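Side-chain contacts in DUF1573 domain-containing protein (Porphyromonas gingivalis, PDB 2QSV), which is of unknown function, is only tentatively linked to cysteine peptidase activity, and has a C-terminal part, the piece crystallised, that folds as two tandem Ig-like beta-sandwich domains: residues A[111-114]-A[115-118]; A[14-17]-A[18-21]; A[72-75]-A[76-80]. All coordinates share one frame; numbering follows the deposited sequence.

Contact 1: residues A[111-114]-A[115-118]; sequences ALTA and AQTG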
ATOM      1  N   ALA A 111      -2.065   7.291  23.340  1.00 39.86           N
ATOM      2  CA  ALA A 111      -3.392   7.755  23.716  1.00 39.86           C
ATOM      3  C   ALA A 111      -4.462   6.659  23.937  1.00 39.89           C
ATOM      4  O   ALA A 111      -5.596   6.991  24.242  1.00 41.41           O
ATOM      5  CB  ALA A 111      -3.896   8.762  22.692  1.00 39.54           C
ATOM      6  N   LEU A 112      -4.141   5.373  23.779  1.00 38.82           N
ATOM      7  CA  LEU A 112      -5.153   4.298  23.968  1.00 37.68           C
ATOM      8  C   LEU A 112      -4.833   3.442  25.184  1.00 37.57           C
ATOM      9  O   LEU A 112      -3.667   3.161  25.462  1.00 38.89           O
ATOM     10  CB  LEU A 112      -5.280   3.415  22.720  1.00 36.29           C
ATOM     11  CG  LEU A 112      -5.666   4.072  21.400  1.00 36.14           C
ATOM     12  CD1 LEU A 112      -5.501   3.115  20.201  1.00 33.28           C
ATOM     13  CD2 LEU A 112      -7.111   4.641  21.477  1.00 35.62           C
ATOM     14  N   THR A 113      -5.848   3.014  25.919  1.00 36.87           N
ATOM     15  CA  THR A 113      -5.609   2.110  27.047  1.00 36.95           C
ATOM     16  C   THR A 113      -5.748   0.657  26.571  1.00 35.29           C
ATOM     17  O   THR A 113      -6.268   0.412  25.488  1.00 33.63           O
ATOM     18  CB  THR A 113      -6.652   2.315  28.149  1.00 37.21           C
ATOM     19  OG1 THR A 113      -7.915   1.876  27.652  1.00 39.43           O
ATOM     20  CG2 THR A 113      -6.769   3.798  28.539  1.00 39.41           C
ATOM     21  N   ALA A 114      -5.301  -0.281  27.409  1.00 35.20           N
ATOM     22  CA  ALA A 114      -5.438  -1.722  27.168  1.00 35.12           C
ATOM     23  C   ALA A 114      -6.882  -2.170  26.929  1.00 34.55           C
ATOM     24  O   ALA A 114      -7.124  -3.085  26.141  1.00 33.81           O
ATOM     25  CB  ALA A 114      -4.769  -2.539  28.311  1.00 35.62           C
ATOM     26  N   ALA A 115      -7.855  -1.494  27.543  1.00 34.05           N
ATOM     27  CA  ALA A 115      -9.269  -1.880  27.357  1.00 32.61           C
ATOM     28  C   ALA A 115      -9.757  -1.401  26.017  1.00 31.99           C
ATOM     29  O   ALA A 115     -10.817  -1.786  25.539  1.00 32.33           O
ATOM     30  CB  ALA A 115     -10.152  -1.292  28.499  1.00 34.92           C
ATOM     31  N   GLN A 116      -8.982  -0.549  25.376  1.00 30.42           N
ATOM     32  CA  GLN A 116      -9.341  -0.133  24.023  1.00 29.89           C
ATOM     33  C   GLN A 116      -8.567  -0.828  22.880  1.00 27.59           C
ATOM     34  O   GLN A 116      -8.788  -0.500  21.730  1.00 28.34           O
ATOM     35  CB  GLN A 116      -9.150   1.379  23.872  1.00 31.52           C
ATOM     36  CG  GLN A 116      -9.866   2.249  24.920  1.00 34.81           C
ATOM     37  CD  GLN A 116      -9.379   3.678  24.818  1.00 36.63           C
ATOM     38  OE1 GLN A 116      -8.355   4.043  25.370  1.00 38.29           O
ATOM     39  NE2 GLN A 116     -10.101   4.479  24.072  1.00 42.05           N
ATOM     40  N   THR A 117      -7.652  -1.734  23.175  1.00 25.36           N
ATOM     41  CA  THR A 117      -6.807  -2.305  22.107  1.00 24.39           C
ATOM     42  C   THR A 117      -6.904  -3.793  22.137  1.00 22.76           C
ATOM     43  O   THR A 117      -7.255  -4.348  23.163  1.00 23.19           O
ATOM     44  CB  THR A 117      -5.320  -1.852  22.195  1.00 23.71           C
ATOM     45  OG1 THR A 117      -4.784  -2.202  23.484  1.00 24.54           O
ATOM     46  CG2 THR A 117      -5.177  -0.343  21.979  1.00 22.57           C
ATOM     47  N   GLY A 118      -6.615  -4.436  21.003  1.00 21.20           N
ATOM     48  CA  GLY A 118      -6.606  -5.881  20.896  1.00 20.71           C
ATOM     49  C   GLY A 118      -5.181  -6.455  20.818  1.00 21.12           C
ATOM     50  O   GLY A 118      -4.194  -5.703  20.817  1.00 22.36           O
TER
HETATM   51  O   HOH W   1      -7.325   6.592  26.135  1.00 61.37           O
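Thr113 and Gln116 grip each other round a short turn. The OE1 of Gln116 takes the backbone N-H of Thr113 at 2.8 Å from Thr113 N to Gln116 OE1. The bond is nearly straight, 172° at the hydrogen. The N-H comes in tilted 24° from the plane of the amide carbonyl. In return, Gln116 N gives a hydrogen bond to Thr113 O, 2.9 Å away, from above the plane of the Thr113 carbonyl. Thr113 and Gln116 are thus tied twice, through side chain and through backbone. Gln116 CG lies anti to its own carbonyl carbon (chi1 -54°), which sends the extended chain back toward Thr113 and lets OE1 reach its N-H. A water also donates to Gln116 OE1 and to Ala111 O.

Thr113 leads into the short 3-10 turn at residues 114-116, in the linker between the two Ig-like domains. The bond from Thr113 N to Gln116 OE1 is like the reciprocal bond of a capping box, here at the start of a 3-10 turn. Thr113 OG1 also receives a weak bond from Ala115 N, 3.4 Å away, as in an ST turn. Thr117 N reaches Ala114 O by another weak bond.

Apolar contacts flank the polar ones. Leu112 CB meets Thr117 CG2 at 3.8 Å, and Leu112 CD1 touches the same methyl. Leu112 crosses Gln116 at about a right angle, with Leu112 CD2 4.0 Å from Gln116 NE2. Further out, Thr117 packs on Phe109 and Pro207, and Leu112 on Asp107.

Contact 2: residues A[14-17]-A[18-21]; sequences ISMP and EDEG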
ATOM      1  N   ILE A  14       5.565   3.160   8.392  1.00 29.72           N
ATOM      2  CA  ILE A  14       4.470   3.057   9.380  1.00 29.18           C
ATOM      3  C   ILE A  14       4.437   4.344  10.178  1.00 28.90           C
ATOM      4  O   ILE A  14       5.463   4.775  10.735  1.00 27.83           O
ATOM      5  CB  ILE A  14       4.692   1.924  10.363  1.00 30.13           C
ATOM      6  CG1 ILE A  14       4.909   0.615   9.595  1.00 30.80           C
ATOM      7  CG2 ILE A  14       3.490   1.822  11.363  1.00 29.02           C
ATOM      8  CD1 ILE A  14       5.729  -0.403  10.350  1.00 34.07           C
ATOM      9  N   SER A  15       3.272   4.983  10.200  1.00 27.88           N
ATOM     10  CA  SER A  15       3.137   6.307  10.806  1.00 27.94           C
ATOM     11  C   SER A  15       1.892   6.450  11.638  1.00 28.29           C
ATOM     12  O   SER A  15       0.841   5.874  11.303  1.00 25.96           O
ATOM     13  CB  SER A  15       3.026   7.382   9.715  1.00 28.19           C
ATOM     14  OG  SER A  15       4.160   7.410   8.884  1.00 28.84           O
HETATM   15  N   MSE A  16       2.013   7.270  12.683  1.00 29.12           N
HETATM   16  CA  MSE A  16       0.866   7.768  13.442  1.00 31.22           C
HETATM   17  C   MSE A  16       0.422   9.139  12.905  1.00 31.92           C
HETATM   18  O   MSE A  16       1.189   9.802  12.190  1.00 31.48           O
HETATM   19  CB  MSE A  16       1.209   7.837  14.912  1.00 31.41           C
HETATM   20  CG  MSE A  16       1.511   6.482  15.492  1.00 35.18           C
HETATM   21 SE   MSE A  16       2.039   6.703  17.342  0.60 45.95          SE
HETATM   22  CE  MSE A  16       2.119   4.846  17.854  1.00 43.62           C
ATOM     23  N   PRO A  17      -0.833   9.555  13.201  1.00 33.39           N
ATOM     24  CA  PRO A  17      -1.331  10.770  12.544  1.00 34.62           C
ATOM     25  C   PRO A  17      -0.459  12.006  12.690  1.00 36.67           C
ATOM     26  O   PRO A  17      -0.492  12.857  11.816  1.00 36.52           O
ATOM     27  CB  PRO A  17      -2.674  11.015  13.224  1.00 34.63           C
ATOM     28  CG  PRO A  17      -3.129   9.658  13.624  1.00 35.56           C
ATOM     29  CD  PRO A  17      -1.863   8.929  14.055  1.00 32.33           C
ATOM     30  N   GLU A  18       0.295  12.113  13.784  1.00 39.08           N
ATOM     31  CA  GLU A  18       1.140  13.286  14.028  1.00 42.71           C
ATOM     32  C   GLU A  18       2.567  13.161  13.498  1.00 43.56           C
ATOM     33  O   GLU A  18       3.348  14.127  13.561  1.00 44.13           O
ATOM     34  CB  GLU A  18       1.191  13.617  15.524  1.00 43.27           C
ATOM     35  CG  GLU A  18      -0.126  14.157  16.095  1.00 49.67           C
ATOM     36  CD  GLU A  18      -0.508  15.567  15.573  1.00 60.17           C
ATOM     37  OE1 GLU A  18      -0.134  15.936  14.422  1.00 63.82           O
ATOM     38  OE2 GLU A  18      -1.206  16.314  16.319  1.00 63.39           O
ATOM     39  N   ASP A  19       2.924  11.982  12.993  1.00 43.92           N
ATOM     40  CA  ASP A  19       4.245  11.794  12.402  1.00 44.71           C
ATOM     41  C   ASP A  19       4.524  12.739  11.236  1.00 45.18           C
ATOM     42  O   ASP A  19       3.636  13.118  10.481  1.00 44.65           O
ATOM     43  CB  ASP A  19       4.484  10.332  12.016  1.00 43.88           C
ATOM     44  CG  ASP A  19       4.759   9.472  13.221  1.00 45.63           C
ATOM     45  OD1 ASP A  19       4.946  10.048  14.306  1.00 50.84           O
ATOM     46  OD2 ASP A  19       4.788   8.239  13.136  1.00 44.18           O
ATOM     47  N   GLU A  20       5.782  13.138  11.147  1.00 47.04           N
ATOM     48  CA  GLU A  20       6.308  13.832   9.988  1.00 48.74           C
ATOM     49  C   GLU A  20       7.043  12.778   9.182  1.00 48.46           C
ATOM     50  O   GLU A  20       7.258  11.661   9.660  1.00 49.37           O
ATOM     51  CB  GLU A  20       7.248  14.949  10.440  1.00 49.34           C
ATOM     52  CG  GLU A  20       6.602  15.856  11.485  1.00 54.17           C
ATOM     53  CD  GLU A  20       6.935  17.337  11.303  1.00 61.10           C
ATOM     54  OE1 GLU A  20       8.092  17.743  11.600  1.00 62.71           O
ATOM     55  OE2 GLU A  20       6.021  18.096  10.887  1.00 64.99           O
ATOM     56  N   GLY A  21       7.422  13.098   7.961  1.00 47.60           N
ATOM     57  CA  GLY A  21       8.033  12.084   7.123  1.00 46.53           C
ATOM     58  C   GLY A  21       8.074  12.584   5.711  1.00 45.22           C
ATOM     59  O   GLY A  21       7.309  13.464   5.346  1.00 44.68           O
TER
HETATM   60  O   HOH W   2       6.968   7.070  11.745  1.00 44.28           O
HETATM   61  O   HOH W   3       5.437   5.274  13.752  1.00 49.45           O
HETATM   62  O   HOH W   4       6.560   8.877   8.952  1.00 46.69           O
HETATM   63  O   HOH W   5       1.055  14.115   9.532  1.00 39.72           O
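Asp19 and Met16 are joined by two direct hydrogen bonds, one through the backbone and one through the side chain of Asp19. The backbone N of Asp19 bonds to Met16 O at 2.9 Å. The carboxylate oxygen Asp19 OD2 accepts from Met16 N at 3.0 Å. This second bond is nearly straight, 169° at the hydrogen, but its donor stands above the carboxylate plane. Asp19 CG is anti to its own carbonyl carbon (chi1 -75°), which turns the carboxylate back over the start of the turn.

The first bond closes a type I beta turn from Met16 to Asp19, with Pro17 and Glu18 at its corner. The turn is part of the loop that leads from strand 9-11 to strand 22-29, and so from one sheet of the first Ig-like sandwich to the other.

Water makes further links. Two waters lie between Asp19 OD2 and Ile14 O. Another donates to both Ser15 OG and Glu20 O. A fourth joins Pro17 O to Asp19 O. Ser15 OG is also hydrogen-bonded to Pro13 O.

Van der Waals contacts are few. Ser15 CA lies 3.4 Å from Asp19 OD2, and Ser15 CB is 4.0 Å from Asp19 CB. The side chain of Met16, a selenomethionine, runs extended away from the turn. It packs on Val106, Phe109 and Pro110, which belong to the segment that follows strand 94-105 toward the second domain.

Contact 3: residues A[72-75]-A[76-80]; sequences NMPP and GMKDE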
ATOM      1  N   ASN A  72      -8.542  13.550  11.724  1.00 45.38           N
ATOM      2  CA  ASN A  72      -9.669  12.608  11.565  1.00 45.50           C
ATOM      3  C   ASN A  72      -9.576  11.619  10.357  1.00 43.22           C
ATOM      4  O   ASN A  72     -10.581  10.983  10.018  1.00 43.65           O
ATOM      5  CB  ASN A  72     -11.048  13.348  11.523  1.00 47.13           C
ATOM      6  CG  ASN A  72     -11.181  14.472  12.588  1.00 51.45           C
ATOM      7  OD1 ASN A  72     -10.875  14.269  13.783  1.00 55.12           O
ATOM      8  ND2 ASN A  72     -11.648  15.661  12.148  1.00 53.31           N
HETATM    9  N   MSE A  73      -8.424  11.516   9.674  1.00 39.90           N
HETATM   10  CA  MSE A  73      -8.216  10.374   8.766  1.00 35.82           C
HETATM   11  C   MSE A  73      -8.110   9.128   9.678  1.00 33.64           C
HETATM   12  O   MSE A  73      -7.312   9.097  10.602  1.00 32.98           O
HETATM   13  CB  MSE A  73      -6.943  10.536   7.911  1.00 35.72           C
HETATM   14  CG  MSE A  73      -6.646   9.366   6.921  1.00 32.20           C
HETATM   15 SE   MSE A  73      -5.191   9.558   5.811  1.00 23.34          SE
HETATM   16  CE  MSE A  73      -6.060  10.084   4.386  1.00 25.55           C
ATOM     17  N   PRO A  74      -8.932   8.109   9.422  1.00 32.22           N
ATOM     18  CA  PRO A  74      -8.836   6.864  10.194  1.00 31.47           C
ATOM     19  C   PRO A  74      -7.594   6.002   9.798  1.00 29.91           C
ATOM     20  O   PRO A  74      -7.136   6.086   8.638  1.00 30.31           O
ATOM     21  CB  PRO A  74     -10.122   6.123   9.820  1.00 31.12           C
ATOM     22  CG  PRO A  74     -10.531   6.699   8.494  1.00 32.86           C
ATOM     23  CD  PRO A  74      -9.942   8.051   8.349  1.00 31.88           C
ATOM     24  N   PRO A  75      -7.112   5.147  10.717  1.00 28.03           N
ATOM     25  CA  PRO A  75      -5.981   4.259  10.388  1.00 26.27           C
ATOM     26  C   PRO A  75      -6.306   3.214   9.303  1.00 24.58           C
ATOM     27  O   PRO A  75      -7.467   2.982   8.968  1.00 22.71           O
ATOM     28  CB  PRO A  75      -5.642   3.590  11.728  1.00 25.65           C
ATOM     29  CG  PRO A  75      -6.848   3.712  12.545  1.00 27.86           C
ATOM     30  CD  PRO A  75      -7.602   4.937  12.103  1.00 27.68           C
ATOM     31  N   GLY A  76      -5.275   2.593   8.752  1.00 22.15           N
ATOM     32  CA  GLY A  76      -5.436   1.718   7.606  1.00 23.22           C
ATOM     33  C   GLY A  76      -4.415   2.049   6.540  1.00 23.49           C
ATOM     34  O   GLY A  76      -3.770   3.084   6.595  1.00 23.63           O
HETATM   35  N   MSE A  77      -4.286   1.183   5.555  1.00 24.64           N
HETATM   36  CA  MSE A  77      -3.360   1.393   4.425  1.00 24.68           C
HETATM   37  C   MSE A  77      -4.030   2.340   3.435  1.00 25.33           C
HETATM   38  O   MSE A  77      -5.185   2.120   3.028  1.00 24.96           O
HETATM   39  CB  MSE A  77      -3.067   0.044   3.764  1.00 24.43           C
HETATM   40  CG  MSE A  77      -2.020   0.095   2.626  1.00 27.24           C
HETATM   41 SE   MSE A  77      -0.256   0.278   3.415  0.85 35.77          SE
HETATM   42  CE  MSE A  77       0.096  -1.498   4.208  1.00 22.18           C
ATOM     43  N   LYS A  78      -3.354   3.449   3.134  1.00 24.84           N
ATOM     44  CA  LYS A  78      -3.850   4.430   2.185  1.00 25.10           C
ATOM     45  C   LYS A  78      -3.010   4.283   0.929  1.00 26.17           C
ATOM     46  O   LYS A  78      -1.793   4.145   1.009  1.00 27.23           O
ATOM     47  CB  LYS A  78      -3.700   5.847   2.771  1.00 24.83           C
ATOM     48  CG  LYS A  78      -4.086   5.994   4.257  1.00 23.78           C
ATOM     49  CD  LYS A  78      -5.612   5.740   4.428  1.00 26.40           C
ATOM     50  CE  LYS A  78      -6.020   5.765   5.897  1.00 27.12           C
ATOM     51  NZ  LYS A  78      -7.455   5.358   6.057  1.00 30.75           N
ATOM     52  N   ASP A  79      -3.649   4.265  -0.221  1.00 26.84           N
ATOM     53  CA  ASP A  79      -2.964   4.184  -1.512  1.00 28.88           C
ATOM     54  C   ASP A  79      -3.581   5.245  -2.379  1.00 28.90           C
ATOM     55  O   ASP A  79      -4.754   5.157  -2.673  1.00 28.96           O
ATOM     56  CB  ASP A  79      -3.200   2.828  -2.183  1.00 29.00           C
ATOM     57  CG  ASP A  79      -2.722   1.678  -1.341  1.00 33.60           C
ATOM     58  OD1 ASP A  79      -1.508   1.586  -1.067  1.00 40.39           O
ATOM     59  OD2 ASP A  79      -3.554   0.838  -0.954  1.00 42.23           O
ATOM     60  N   GLU A  80      -2.819   6.283  -2.725  1.00 28.67           N
ATOM     61  CA  GLU A  80      -3.335   7.375  -3.543  1.00 28.44           C
ATOM     62  C   GLU A  80      -2.292   7.796  -4.574  1.00 28.70           C
ATOM     63  O   GLU A  80      -1.102   7.821  -4.265  1.00 28.22           O
ATOM     64  CB  GLU A  80      -3.720   8.569  -2.669  1.00 28.36           C
ATOM     65  CG  GLU A  80      -4.991   8.379  -1.792  1.00 30.60           C
ATOM     66  CD  GLU A  80      -5.512   9.701  -1.247  1.00 34.08           C
ATOM     67  OE1 GLU A  80      -5.478  10.746  -1.961  1.00 35.11           O
ATOM     68  OE2 GLU A  80      -5.932   9.711  -0.089  1.00 36.62           O
TER
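Lys78 runs back along Met73 and ends on the carbonyl of Pro74. From CB the chain starts with CG anti to its own carbonyl carbon and bends at chi2 (-66°), then stays extended. Lys78 CG passes the selenium of the selenomethionine, 4.0 Å from Met73 SE. Lys78 CD remains beside the same atom at 4.1 Å. Lys78 CE lies against the CG-SE bond of Met73, 3.8 Å from Met73 CG and 3.9 Å from Met73 SE. Lys78 CE is already 3.0 Å from Pro74 O. The two side chains run antiparallel.

This is the entry into strand 76-87 of the first Ig-like sandwich, where Lys78 pairs by backbone with Leu103 of strand 94-105. Residues 72-75 lead into this strand through a bend, and Lys78 reaches back to them.

At the tip, Lys78 NZ gives a hydrogen bond to Pro74 O at 2.7 Å. The ammonium comes in tilted 33° from the carbonyl plane. The Pro74 ring crosses the lysine at about a right angle, with Pro74 CG 4.1 Å from Lys78 NZ. Met73 CE continues toward Glu80, whose OE2 is bonded to Ser44 OG. Toward the second domain, Pro75 touches His153, and Asp79 is salt-bridged to Arg158.

All three contacts lie at the surface, and each joins residues three to five apart in sequence. Contacts 1 and 2 sit at turns, contact 3 where a loop enters a strand. Contacts 2 and 3 belong to the first Ig-like domain, with centres about 11 Å apart. Contact 1 sits on the linker, its centre about 19 Å from that of contact 2. Contacts 1 and 2 share a plan: a polar side chain takes a backbone N-H three residues earlier, and water helps. The acceptor is an amide in contact 1 and a carboxylate in contact 2. In contact 3 the one direct bond comes from a charged lysine, and aliphatic and selenium packing does the rest.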